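Local coordinates for protein alkaline phosphatase (Antarctic bacterium, PDB 2W5V) that probably hydrolyses phosphate monoesters through a phosphoserine intermediate, with the help of bound zinc and magnesium ions, at residues L39-A45 / V296-H302; T137-F141 / F250-E254; T196-T200 / G212-A216; T130-T134 / G168-F174. The protein carries 1 engineered substitution. All blocks are in the same frame, centred on the assembly; numbering follows the deposited sequence.

Contact 1: L39-A45 / V296-H302; sequences LLISDGA and VIVTSDH. With ZN (zinc ion), chain H; MG (magnesium ion), chain I.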
loop_
_atom_site.group_PDB
_atom_site.type_symbol
_atom_site.label_atom_id
_atom_site.label_comp_id
_atom_site.label_asym_id
_atom_site.label_seq_id
_atom_site.Cartn_x
_atom_site.Cartn_y
_atom_site.Cartn_z
ATOM N N LEU B 39 -8.932 16.924 4.907
ATOM C CA LEU B 39 -8.075 15.814 5.294
ATOM C C LEU B 39 -8.914 14.720 5.955
ATOM O O LEU B 39 -9.482 14.927 7.023
ATOM C CB LEU B 39 -6.992 16.309 6.251
ATOM C CG LEU B 39 -6.147 15.209 6.876
ATOM C CD1 LEU B 39 -5.416 14.411 5.794
ATOM C CD2 LEU B 39 -5.172 15.815 7.865
ATOM N N LEU B 40 -9.025 13.569 5.304
ATOM C CA LEU B 40 -9.835 12.479 5.843
ATOM C C LEU B 40 -8.905 11.408 6.373
ATOM O O LEU B 40 -7.988 10.962 5.681
ATOM C CB LEU B 40 -10.747 11.891 4.765
ATOM C CG LEU B 40 -11.634 12.906 4.042
ATOM C CD1 LEU B 40 -12.288 12.297 2.836
ATOM C CD2 LEU B 40 -12.673 13.437 4.989
ATOM N N ILE B 41 -9.134 11.012 7.612
ATOM C CA ILE B 41 -8.267 10.068 8.284
ATOM C C ILE B 41 -9.075 8.837 8.660
ATOM O O ILE B 41 -10.064 8.926 9.390
ATOM C CB ILE B 41 -7.672 10.678 9.564
ATOM C CG1 ILE B 41 -6.816 11.902 9.229
ATOM C CG2 ILE B 41 -6.864 9.641 10.332
ATOM C CD1 ILE B 41 -6.265 12.614 10.463
ATOM N N SER B 42 -8.648 7.693 8.149
ATOM C CA SER B 42 -9.235 6.418 8.530
ATOM C C SER B 42 -8.335 5.824 9.601
ATOM O O SER B 42 -7.234 5.345 9.306
ATOM C CB SER B 42 -9.290 5.482 7.322
ATOM O OG SER B 42 -8.064 5.514 6.603
ATOM N N ASP B 43 -8.792 5.860 10.844
ATOM C CA ASP B 43 -7.962 5.393 11.943
ATOM C C ASP B 43 -7.784 3.877 11.884
ATOM O O ASP B 43 -8.759 3.131 11.909
ATOM C CB ASP B 43 -8.546 5.815 13.296
ATOM C CG ASP B 43 -7.510 5.770 14.400
ATOM O OD1 ASP B 43 -6.816 4.742 14.497
ATOM O OD2 ASP B 43 -7.361 6.763 15.145
ATOM N N GLY B 44 -6.534 3.435 11.788
ATOM C CA GLY B 44 -6.218 2.022 11.835
ATOM C C GLY B 44 -6.341 1.286 10.510
ATOM O O GLY B 44 -6.250 0.058 10.480
ATOM N N ALA B 45 -6.527 2.019 9.414
ATOM C CA ALA B 45 -6.704 1.378 8.106
ATOM C C ALA B 45 -5.398 1.212 7.319
ATOM O O ALA B 45 -4.872 2.174 6.760
ATOM C CB ALA B 45 -7.733 2.143 7.266
ATOM N N VAL B 296 -8.174 17.289 -1.599
ATOM C CA VAL B 296 -8.644 16.241 -0.708
ATOM C C VAL B 296 -7.518 15.253 -0.464
ATOM O O VAL B 296 -6.962 14.691 -1.408
ATOM C CB VAL B 296 -9.830 15.484 -1.312
ATOM C CG1 VAL B 296 -10.273 14.377 -0.374
ATOM C CG2 VAL B 296 -10.988 16.438 -1.620
ATOM N N ILE B 297 -7.187 15.050 0.807
ATOM C CA ILE B 297 -6.151 14.109 1.202
ATOM C C ILE B 297 -6.770 13.023 2.065
ATOM O O ILE B 297 -7.507 13.315 3.006
ATOM C CB ILE B 297 -5.050 14.793 2.033
ATOM C CG1 ILE B 297 -4.419 15.944 1.243
ATOM C CG2 ILE B 297 -3.995 13.772 2.454
ATOM C CD1 ILE B 297 -3.796 17.002 2.138
ATOM N N VAL B 298 -6.475 11.773 1.733
ATOM C CA VAL B 298 -6.975 10.629 2.497
ATOM C C VAL B 298 -5.799 9.784 2.962
ATOM O O VAL B 298 -4.954 9.376 2.152
ATOM C CB VAL B 298 -7.891 9.721 1.649
ATOM C CG1 VAL B 298 -8.292 8.493 2.455
ATOM C CG2 VAL B 298 -9.138 10.481 1.169
ATOM N N THR B 299 -5.734 9.508 4.258
ATOM C CA THR B 299 -4.676 8.637 4.759
ATOM C C THR B 299 -5.112 8.008 6.072
ATOM O O THR B 299 -6.240 8.220 6.509
ATOM C CB THR B 299 -3.336 9.393 4.933
ATOM O OG1 THR B 299 -2.269 8.449 5.095
ATOM C CG2 THR B 299 -3.375 10.316 6.145
ATOM N N SER B 300 -4.220 7.253 6.700
ATOM C CA SER B 300 -4.489 6.655 8.010
ATOM C C SER B 300 -3.334 6.992 8.944
ATOM O O SER B 300 -2.262 7.398 8.496
ATOM C CB SER B 300 -4.603 5.131 7.902
ATOM O OG SER B 300 -5.417 4.751 6.799
ATOM N N ASP B 301 -3.533 6.789 10.238
ATOM C CA ASP B 301 -2.473 7.070 11.198
ATOM C C ASP B 301 -1.544 5.870 11.383
ATOM O O ASP B 301 -0.378 6.042 11.708
ATOM C CB ASP B 301 -3.050 7.584 12.539
ATOM C CG ASP B 301 -4.054 6.622 13.173
ATOM O OD1 ASP B 301 -4.585 5.744 12.455
ATOM O OD2 ASP B 301 -4.311 6.751 14.401
ATOM N N HIS B 302 -2.072 4.666 11.139
ATOM C CA HIS B 302 -1.349 3.401 11.281
ATOM C C HIS B 302 -2.322 2.274 10.912
ATOM O O HIS B 302 -3.493 2.537 10.626
ATOM C CB HIS B 302 -0.911 3.208 12.728
ATOM C CG HIS B 302 -2.058 3.269 13.686
ATOM N ND1 HIS B 302 -2.900 2.201 13.902
ATOM C CD2 HIS B 302 -2.546 4.294 14.419
ATOM C CE1 HIS B 302 -3.844 2.557 14.757
ATOM N NE2 HIS B 302 -3.649 3.822 15.088
HETATM ZN ZN ZN H . -5.128 5.242 15.460
HETATM MG MG MG I . -8.766 7.959 16.132
HETATM O O HOH W 1 -10.047 6.192 16.381
HETATM O O HOH W 2 -10.137 9.389 17.279
HETATM O O HOH W 3 -7.862 7.484 18.199
#
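Asp43 from one segment and Asp301 and His302 from the other close on a single zinc ion. Asp43 OD1 lies 2.0 Å from it, Asp301 OD2 also 2.0 Å, and His302 NE2 completes the trio at 2.1 Å; the phosphorylated Ser84 supplies the fourth ligand. Asp43 then reaches beyond the zinc: its other oxygen, OD2, holds the magnesium ion at 2.1 Å, sharing it with Thr137, Glu254 and three waters. The two carboxylate planes are nearly perpendicular, 83° apart, where both give an oxygen to the zinc.

One step back, Gly44 N donates to Asp301 OD1 (3.1 Å), the oxygen not bound to metal, and helps fix that carboxylate's rotation. Gly44 occupies the third position of a type II turn running from Ser42 to Ala45. Ser300 ties this turn down: with OG anti to its carbonyl carbon (chi1 -46°), it gives its proton to a lone pair of Ala45 O at 2.6 Å, while Ser42 OG sits 2.8 Å from the same OG. With alanine in place of this serine, Ala45 O would probably lose its hydroxyl donor and Ser42 OG a close polar neighbour, leaving the turn less firmly tied.

Behind the loops, strands 36-42 and 294-299 run parallel, joined by backbone hydrogen bonds such as Leu40 N to Ile297 O (2.8 Å). Metal ligands thus grow from the C-terminal ends of adjacent parallel strands, and the bridging Asp43 carboxylate probably makes each ion's position sensitive to the other's.

Contact 2: T137-F141 / F250-E254; sequences TPASF and FIMSE. With MG (magnesium ion), chain I.
Thr137 and Glu254 share the magnesium ion where helix 136-139 meets the C-terminal part of strand 249-255, a central strand of the alkaline phosphatase alpha/beta fold; farther along, the join is a Met-aromatic contact. Asp43 and three waters complete the metal site. Glu254 gets to the metal by stretching out, CG opposite the backbone N (chi1 -178°) and the chain still extended beyond it, which brings OE2 to 2.1 Å from the ion. Thr137 instead sets OG1 beside its own backbone N, opposite the carbonyl carbon, which brings it to 2.2 Å from the metal. The other carboxylate oxygen, OE1, is kept in place by Ser256 OG and by a metal-bound water, which donates to it at 2.8 Å, while Pro138 CD packs against it.

Met252 starts out like Glu254, CG anti to N, but then folds at chi2 and again at chi3; the Met252 and Phe141 side chains cross at about a right angle. CG rests over one ring face, 3.9 Å from the centroid of Phe141 and 15° off the normal, a CH-pi contact; SD stands farther out above the same ring. The second bend carries CE back to the helix, where it meets Pro138 CA at 3.7 Å. At the far end of the contact, Phe141 CE2 comes up near the plane of the Phe250 ring, 4.1 Å from CZ at its edge.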
loop_
_atom_site.group_PDB
_atom_site.type_symbol
_atom_site.label_atom_id
_atom_site.label_comp_id
_atom_site.label_asym_id
_atom_site.label_seq_id
_atom_site.Cartn_x
_atom_site.Cartn_y
_atom_site.Cartn_z
ATOM N N THR B 137 -7.439 11.456 17.870
ATOM C CA THR B 137 -7.324 11.994 16.515
ATOM C C THR B 137 -7.879 13.428 16.364
ATOM O O THR B 137 -7.139 14.333 15.954
ATOM C CB THR B 137 -7.945 11.044 15.459
ATOM O OG1 THR B 137 -7.508 9.710 15.715
ATOM C CG2 THR B 137 -7.503 11.444 14.057
ATOM N N PRO B 138 -9.172 13.642 16.690
ATOM C CA PRO B 138 -9.710 15.008 16.620
ATOM C C PRO B 138 -8.939 15.921 17.562
ATOM O O PRO B 138 -8.644 17.054 17.208
ATOM C CB PRO B 138 -11.153 14.876 17.149
ATOM C CG PRO B 138 -11.426 13.462 17.313
ATOM C CD PRO B 138 -10.152 12.670 17.202
ATOM N N ALA B 139 -8.615 15.428 18.753
ATOM C CA ALA B 139 -8.007 16.273 19.782
ATOM C C ALA B 139 -6.701 16.888 19.293
ATOM O O ALA B 139 -6.403 18.051 19.573
ATOM C CB ALA B 139 -7.760 15.477 21.047
ATOM N N SER B 140 -5.920 16.095 18.572
ATOM C CA SER B 140 -4.628 16.559 18.091
ATOM C C SER B 140 -4.753 17.770 17.172
ATOM O O SER B 140 -3.774 18.477 16.948
ATOM C CB SER B 140 -3.877 15.435 17.368
ATOM O OG SER B 140 -3.563 14.384 18.263
ATOM N N PHE B 141 -5.949 18.016 16.646
ATOM C CA PHE B 141 -6.140 19.152 15.749
ATOM C C PHE B 141 -6.611 20.446 16.442
ATOM O O PHE B 141 -6.649 21.500 15.815
ATOM C CB PHE B 141 -7.060 18.772 14.582
ATOM C CG PHE B 141 -6.391 17.880 13.568
ATOM C CD1 PHE B 141 -6.252 16.522 13.811
ATOM C CD2 PHE B 141 -5.855 18.406 12.403
ATOM C CE1 PHE B 141 -5.609 15.695 12.902
ATOM C CE2 PHE B 141 -5.211 17.576 11.481
ATOM C CZ PHE B 141 -5.089 16.223 11.734
ATOM N N PHE B 250 -10.459 24.598 6.090
ATOM C CA PHE B 250 -9.746 23.363 6.340
ATOM C C PHE B 250 -10.649 22.464 7.186
ATOM O O PHE B 250 -11.211 22.915 8.181
ATOM C CB PHE B 250 -8.441 23.640 7.098
ATOM C CG PHE B 250 -7.767 22.394 7.587
ATOM C CD1 PHE B 250 -6.871 21.709 6.779
ATOM C CD2 PHE B 250 -8.064 21.882 8.838
ATOM C CE1 PHE B 250 -6.269 20.550 7.216
ATOM C CE2 PHE B 250 -7.468 20.725 9.292
ATOM C CZ PHE B 250 -6.566 20.051 8.478
ATOM N N ILE B 251 -10.798 21.203 6.787
ATOM C CA ILE B 251 -11.596 20.229 7.542
ATOM C C ILE B 251 -10.800 18.948 7.726
ATOM O O ILE B 251 -10.135 18.492 6.794
ATOM C CB ILE B 251 -12.907 19.874 6.786
ATOM C CG1 ILE B 251 -13.834 21.081 6.717
ATOM C CG2 ILE B 251 -13.625 18.696 7.433
ATOM C CD1 ILE B 251 -14.933 20.939 5.660
ATOM N N MET B 252 -10.846 18.381 8.928
ATOM C CA MET B 252 -10.381 17.017 9.164
ATOM C C MET B 252 -11.604 16.206 9.585
ATOM O O MET B 252 -12.266 16.553 10.560
ATOM C CB MET B 252 -9.321 16.964 10.271
ATOM C CG MET B 252 -8.628 15.598 10.409
ATOM S SD MET B 252 -9.623 14.295 11.191
ATOM C CE MET B 252 -9.729 14.942 12.871
ATOM N N SER B 253 -11.915 15.158 8.827
ATOM C CA SER B 253 -12.975 14.211 9.178
ATOM C C SER B 253 -12.381 12.821 9.400
ATOM O O SER B 253 -11.581 12.342 8.591
ATOM C CB SER B 253 -14.027 14.125 8.069
ATOM O OG SER B 253 -14.626 15.387 7.849
ATOM N N GLU B 254 -12.787 12.164 10.478
ATOM C CA GLU B 254 -12.185 10.888 10.827
ATOM C C GLU B 254 -13.190 9.750 10.825
ATOM O O GLU B 254 -14.245 9.848 11.453
ATOM C CB GLU B 254 -11.528 10.961 12.205
ATOM C CG GLU B 254 -10.839 9.662 12.577
ATOM C CD GLU B 254 -10.571 9.526 14.055
ATOM O OE1 GLU B 254 -11.215 10.231 14.856
ATOM O OE2 GLU B 254 -9.719 8.693 14.411
HETATM MG MG MG I . -8.766 7.959 16.132
HETATM O O HOH W 2 -10.137 9.389 17.279
HETATM O O HOH W 1 -10.047 6.192 16.381
HETATM O O HOH W 3 -7.862 7.484 18.199
#

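Contact 3: T196-T200 / G212-A216; sequences TTALT and GFLLA. Unlike the reference sequence in segment 196-200: Ala198 (reference Gly).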
loop_
_atom_site.group_PDB
_atom_site.type_symbol
_atom_site.label_atom_id
_atom_site.label_comp_id
_atom_site.label_asym_id
_atom_site.label_seq_id
_atom_site.Cartn_x
_atom_site.Cartn_y
_atom_site.Cartn_z
ATOM N N THR B 196 -27.193 19.119 20.638
ATOM C CA THR B 196 -26.911 17.804 21.191
ATOM C C THR B 196 -28.019 16.826 20.857
ATOM O O THR B 196 -28.103 15.757 21.456
ATOM C CB THR B 196 -26.744 17.848 22.717
ATOM O OG1 THR B 196 -27.993 18.215 23.324
ATOM C CG2 THR B 196 -25.683 18.854 23.103
ATOM N N THR B 197 -28.866 17.197 19.900
ATOM C CA THR B 197 -30.011 16.379 19.526
ATOM C C THR B 197 -29.763 15.588 18.245
ATOM O O THR B 197 -29.818 14.360 18.247
ATOM C CB THR B 197 -31.265 17.238 19.341
ATOM O OG1 THR B 197 -31.543 17.941 20.557
ATOM C CG2 THR B 197 -32.450 16.366 18.985
ATOM N N ALA B 198 -29.496 16.292 17.151
ATOM C CA ALA B 198 -29.247 15.638 15.869
ATOM C C ALA B 198 -28.535 16.583 14.909
ATOM O O ALA B 198 -28.529 17.798 15.119
ATOM C CB ALA B 198 -30.560 15.153 15.257
ATOM N N LEU B 199 -27.923 16.031 13.863
ATOM C CA LEU B 199 -27.396 16.870 12.796
ATOM C C LEU B 199 -28.579 17.516 12.105
ATOM O O LEU B 199 -29.613 16.885 11.921
ATOM C CB LEU B 199 -26.625 16.052 11.762
ATOM C CG LEU B 199 -25.154 15.727 11.948
ATOM C CD1 LEU B 199 -24.670 14.984 10.697
ATOM C CD2 LEU B 199 -24.322 16.973 12.205
ATOM N N THR B 200 -28.425 18.776 11.729
ATOM C CA THR B 200 -29.475 19.500 11.033
ATOM C C THR B 200 -29.004 19.781 9.613
ATOM O O THR B 200 -27.947 19.295 9.198
ATOM C CB THR B 200 -29.759 20.828 11.735
ATOM O OG1 THR B 200 -28.551 21.595 11.785
ATOM C CG2 THR B 200 -30.234 20.578 13.156
ATOM N N GLY B 212 -21.350 23.536 16.955
ATOM C CA GLY B 212 -20.844 22.303 17.532
ATOM C C GLY B 212 -21.947 21.272 17.708
ATOM O O GLY B 212 -23.019 21.578 18.236
ATOM N N PHE B 213 -21.692 20.046 17.257
ATOM C CA PHE B 213 -22.641 18.949 17.429
ATOM C C PHE B 213 -22.046 17.884 18.349
ATOM O O PHE B 213 -21.021 17.270 18.021
ATOM C CB PHE B 213 -22.976 18.305 16.080
ATOM C CG PHE B 213 -23.791 19.177 15.161
ATOM C CD1 PHE B 213 -25.179 19.147 15.200
ATOM C CD2 PHE B 213 -23.167 19.998 14.230
ATOM C CE1 PHE B 213 -25.937 19.936 14.338
ATOM C CE2 PHE B 213 -23.914 20.793 13.368
ATOM C CZ PHE B 213 -25.302 20.761 13.420
ATOM N N LEU B 214 -22.687 17.674 19.496
ATOM C CA LEU B 214 -22.282 16.634 20.444
ATOM C C LEU B 214 -23.406 15.608 20.545
ATOM O O LEU B 214 -24.304 15.747 21.373
ATOM C CB LEU B 214 -21.970 17.252 21.821
ATOM C CG LEU B 214 -20.700 18.112 21.884
ATOM C CD1 LEU B 214 -20.648 18.945 23.165
ATOM C CD2 LEU B 214 -19.442 17.243 21.743
ATOM N N LEU B 215 -23.342 14.577 19.701
ATOM C CA LEU B 215 -24.504 13.731 19.426
ATOM C C LEU B 215 -24.507 12.371 20.125
ATOM O O LEU B 215 -25.306 11.494 19.792
ATOM C CB LEU B 215 -24.663 13.548 17.912
ATOM C CG LEU B 215 -24.783 14.856 17.130
ATOM C CD1 LEU B 215 -24.933 14.584 15.645
ATOM C CD2 LEU B 215 -25.962 15.689 17.668
ATOM N N ALA B 216 -23.621 12.203 21.096
ATOM C CA ALA B 216 -23.552 10.972 21.871
ATOM C C ALA B 216 -22.810 11.270 23.158
ATOM O O ALA B 216 -22.022 12.206 23.210
ATOM C CB ALA B 216 -22.832 9.880 21.084
HETATM O O HOH W 4 -25.994 14.104 22.475
#
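Phe213 receives Leu199 squarely on one ring face: CD2 of Leu199 is 3.6 Å from the Phe213 centroid and only 8° off the normal, a CH-pi contact over the ring centre. Round the rim the neighbours are polar. Ala198 O approaches Phe213 CE1 at 3.4 Å, near the ring plane, and Thr200 OG1 lies in that plane 3.7 Å from CZ. Oxygens at the edge suit the slightly positive ring hydrogens.

Leu215 wraps the loop from the next position but one. With CG anti to the carbonyl carbon (chi1 -56°), it sends CD1 against Leu199 CG at 3.9 Å, the two side chains crossing at about a right angle, while CD2 lies against the backbone at Ala198 N (3.6 Å). A water donates to both Thr196 O (2.9 Å) and Leu214 O (2.6 Å), bridging the two backbones just past the end of strand 192-195.

The contact lies at the edge of the sheet, where strand 192-195, outermost in this chain, gives way to loop beside strand 210-214. Leu199 also packs on Phe230, Ala233 and Ala234 of helix 230-242, and Phe213 reaches Leu237 of that helix.

Contact 4: T130-T134 / G168-F174; sequences TSSIT and GGGLNYF
Thr134 forks at CB, its hydroxyl going to Tyr173 and its methyl lying against both Tyr173 and Phe174. The hydroxyl, placed between backbone N and carbonyl carbon (chi1 61°), lies over a face of the Tyr173 ring, off towards the rim and 3.5 Å from CD1. The methyl, CG2, touches Tyr173 CB at 3.9 Å and then CE2 of Phe174 at 4.1 Å. OG1 is also the acceptor for Ser132 OG at 2.7 Å and is bonded to Glu151 OE1. A valine in its place would probably leave Ser132 OG without that acceptor and take one hydrogen-bond partner from Glu151 OE1.

Ser132 OG meanwhile comes within 3.3 Å of Gly170 CA. Gly170 has no CB, which lets the oxygen pass this close, and its positive phi suits a glycine. Two backbone bonds join the segments in parallel fashion: Gly169 N donates to Ser131 O at 3.0 Å, and Ile133 N to Gly169 O at 2.9 Å, the latter from well above the carbonyl plane. Ile133 CG2 then meets the edge of the Phe174 ring at CE2, 3.8 Å away.

The loop leaving strand 124-129 is thereby laid along the end of strand 165-169 and the start of helix 172-175. Helix 151-158 packs on Ile133, Thr134 and both rings, Leu214 of strand 210-214 touches Ile133 and Phe174, and helix 183-188 meets Phe174.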
loop_
_atom_site.group_PDB
_atom_site.type_symbol
_atom_site.label_atom_id
_atom_site.label_comp_id
_atom_site.label_asym_id
_atom_site.label_seq_id
_atom_site.Cartn_x
_atom_site.Cartn_y
_atom_site.Cartn_z
ATOM N N THR B 130 -16.200 10.061 14.457
ATOM C CA THR B 130 -17.214 9.108 14.920
ATOM C C THR B 130 -16.919 8.614 16.333
ATOM O O THR B 130 -17.728 7.916 16.941
ATOM C CB THR B 130 -17.396 7.904 13.969
ATOM O OG1 THR B 130 -16.154 7.203 13.836
ATOM C CG2 THR B 130 -17.861 8.370 12.602
ATOM N N SER B 131 -15.753 8.978 16.850
ATOM C CA SER B 131 -15.446 8.757 18.257
ATOM C C SER B 131 -15.939 9.962 19.050
ATOM O O SER B 131 -16.624 10.838 18.518
ATOM C CB SER B 131 -13.932 8.625 18.454
ATOM O OG SER B 131 -13.258 9.777 17.954
ATOM N N SER B 132 -15.586 10.012 20.326
ATOM C CA SER B 132 -15.754 11.248 21.073
ATOM C C SER B 132 -14.938 12.329 20.376
ATOM O O SER B 132 -13.884 12.050 19.790
ATOM C CB SER B 132 -15.276 11.070 22.514
ATOM O OG SER B 132 -15.096 12.325 23.149
ATOM N N ILE B 133 -15.393 13.573 20.450
ATOM C CA ILE B 133 -14.617 14.653 19.856
ATOM C C ILE B 133 -13.310 14.881 20.627
ATOM O O ILE B 133 -12.416 15.599 20.164
ATOM C CB ILE B 133 -15.436 15.958 19.747
ATOM C CG1 ILE B 133 -14.833 16.871 18.675
ATOM C CG2 ILE B 133 -15.548 16.652 21.094
ATOM C CD1 ILE B 133 -15.063 16.360 17.244
ATOM N N THR B 134 -13.197 14.254 21.794
ATOM C CA THR B 134 -12.030 14.448 22.654
ATOM C C THR B 134 -11.034 13.313 22.470
ATOM O O THR B 134 -9.992 13.280 23.139
ATOM C CB THR B 134 -12.413 14.485 24.141
ATOM O OG1 THR B 134 -13.009 13.233 24.511
ATOM C CG2 THR B 134 -13.394 15.623 24.420
ATOM N N GLY B 168 -19.261 15.333 16.657
ATOM C CA GLY B 168 -18.814 14.040 17.137
ATOM C C GLY B 168 -19.573 13.608 18.370
ATOM O O GLY B 168 -20.616 14.179 18.690
ATOM N N GLY B 169 -19.064 12.587 19.054
ATOM C CA GLY B 169 -19.600 12.209 20.350
ATOM C C GLY B 169 -18.859 12.936 21.461
ATOM O O GLY B 169 -18.165 13.926 21.207
ATOM N N GLY B 170 -19.012 12.453 22.691
ATOM C CA GLY B 170 -18.253 12.965 23.819
ATOM C C GLY B 170 -18.953 13.977 24.706
ATOM O O GLY B 170 -18.297 14.732 25.423
ATOM N N LEU B 171 -20.283 13.996 24.682
ATOM C CA LEU B 171 -21.024 14.925 25.533
ATOM C C LEU B 171 -20.619 14.793 27.004
ATOM O O LEU B 171 -20.619 15.770 27.754
ATOM C CB LEU B 171 -22.534 14.721 25.378
ATOM C CG LEU B 171 -23.437 15.726 26.099
ATOM C CD1 LEU B 171 -23.119 17.154 25.667
ATOM C CD2 LEU B 171 -24.896 15.402 25.837
ATOM N N ASN B 172 -20.274 13.578 27.410
ATOM C CA ASN B 172 -19.851 13.314 28.778
ATOM C C ASN B 172 -18.694 14.202 29.237
ATOM O O ASN B 172 -18.664 14.651 30.383
ATOM C CB ASN B 172 -19.461 11.840 28.952
ATOM C CG ASN B 172 -20.662 10.936 29.175
ATOM O OD1 ASN B 172 -21.782 11.407 29.374
ATOM N ND2 ASN B 172 -20.428 9.625 29.145
ATOM N N TYR B 173 -17.738 14.449 28.348
ATOM C CA TYR B 173 -16.536 15.207 28.718
ATOM C C TYR B 173 -16.801 16.705 28.880
ATOM O O TYR B 173 -15.955 17.452 29.386
ATOM C CB TYR B 173 -15.411 14.917 27.718
ATOM C CG TYR B 173 -15.138 13.434 27.652
ATOM C CD1 TYR B 173 -15.713 12.642 26.664
ATOM C CD2 TYR B 173 -14.355 12.812 28.619
ATOM C CE1 TYR B 173 -15.491 11.273 26.627
ATOM C CE2 TYR B 173 -14.124 11.449 28.586
ATOM C CZ TYR B 173 -14.695 10.686 27.592
ATOM O OH TYR B 173 -14.469 9.331 27.565
ATOM N N PHE B 174 -17.993 17.128 28.480
ATOM C CA PHE B 174 -18.410 18.520 28.619
ATOM C C PHE B 174 -19.446 18.753 29.732
ATOM O O PHE B 174 -19.494 19.832 30.326
ATOM C CB PHE B 174 -18.967 19.034 27.288
ATOM C CG PHE B 174 -17.940 19.129 26.200
ATOM C CD1 PHE B 174 -17.297 20.328 25.939
ATOM C CD2 PHE B 174 -17.612 18.020 25.440
ATOM C CE1 PHE B 174 -16.346 20.418 24.934
ATOM C CE2 PHE B 174 -16.660 18.103 24.435
ATOM C CZ PHE B 174 -16.030 19.303 24.180
#

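All four contacts reach the same large sheet. Contacts 1 and 2, with centres 10 Å apart, are joined through neighbouring strands 36-42 and 249-255, where Leu39 N lies 2.7 Å from Ile251 O, and through the magnesium ion, which takes ligands from both. Contact 4 adjoins contact 2: Pro138 CB is 3.3 Å from Ile133 O, and the side chain of Ser131 is about 5 Å from the magnesium. Between them comes Asp135, the engineered residue at a predicted magnesium-binding position. Contact 3 extends the sheet outward from contact 4, with Leu215 N 2.9 Å from Gly168 O, and its centre lies 23 Å from that of contact 1, remote from the zinc site.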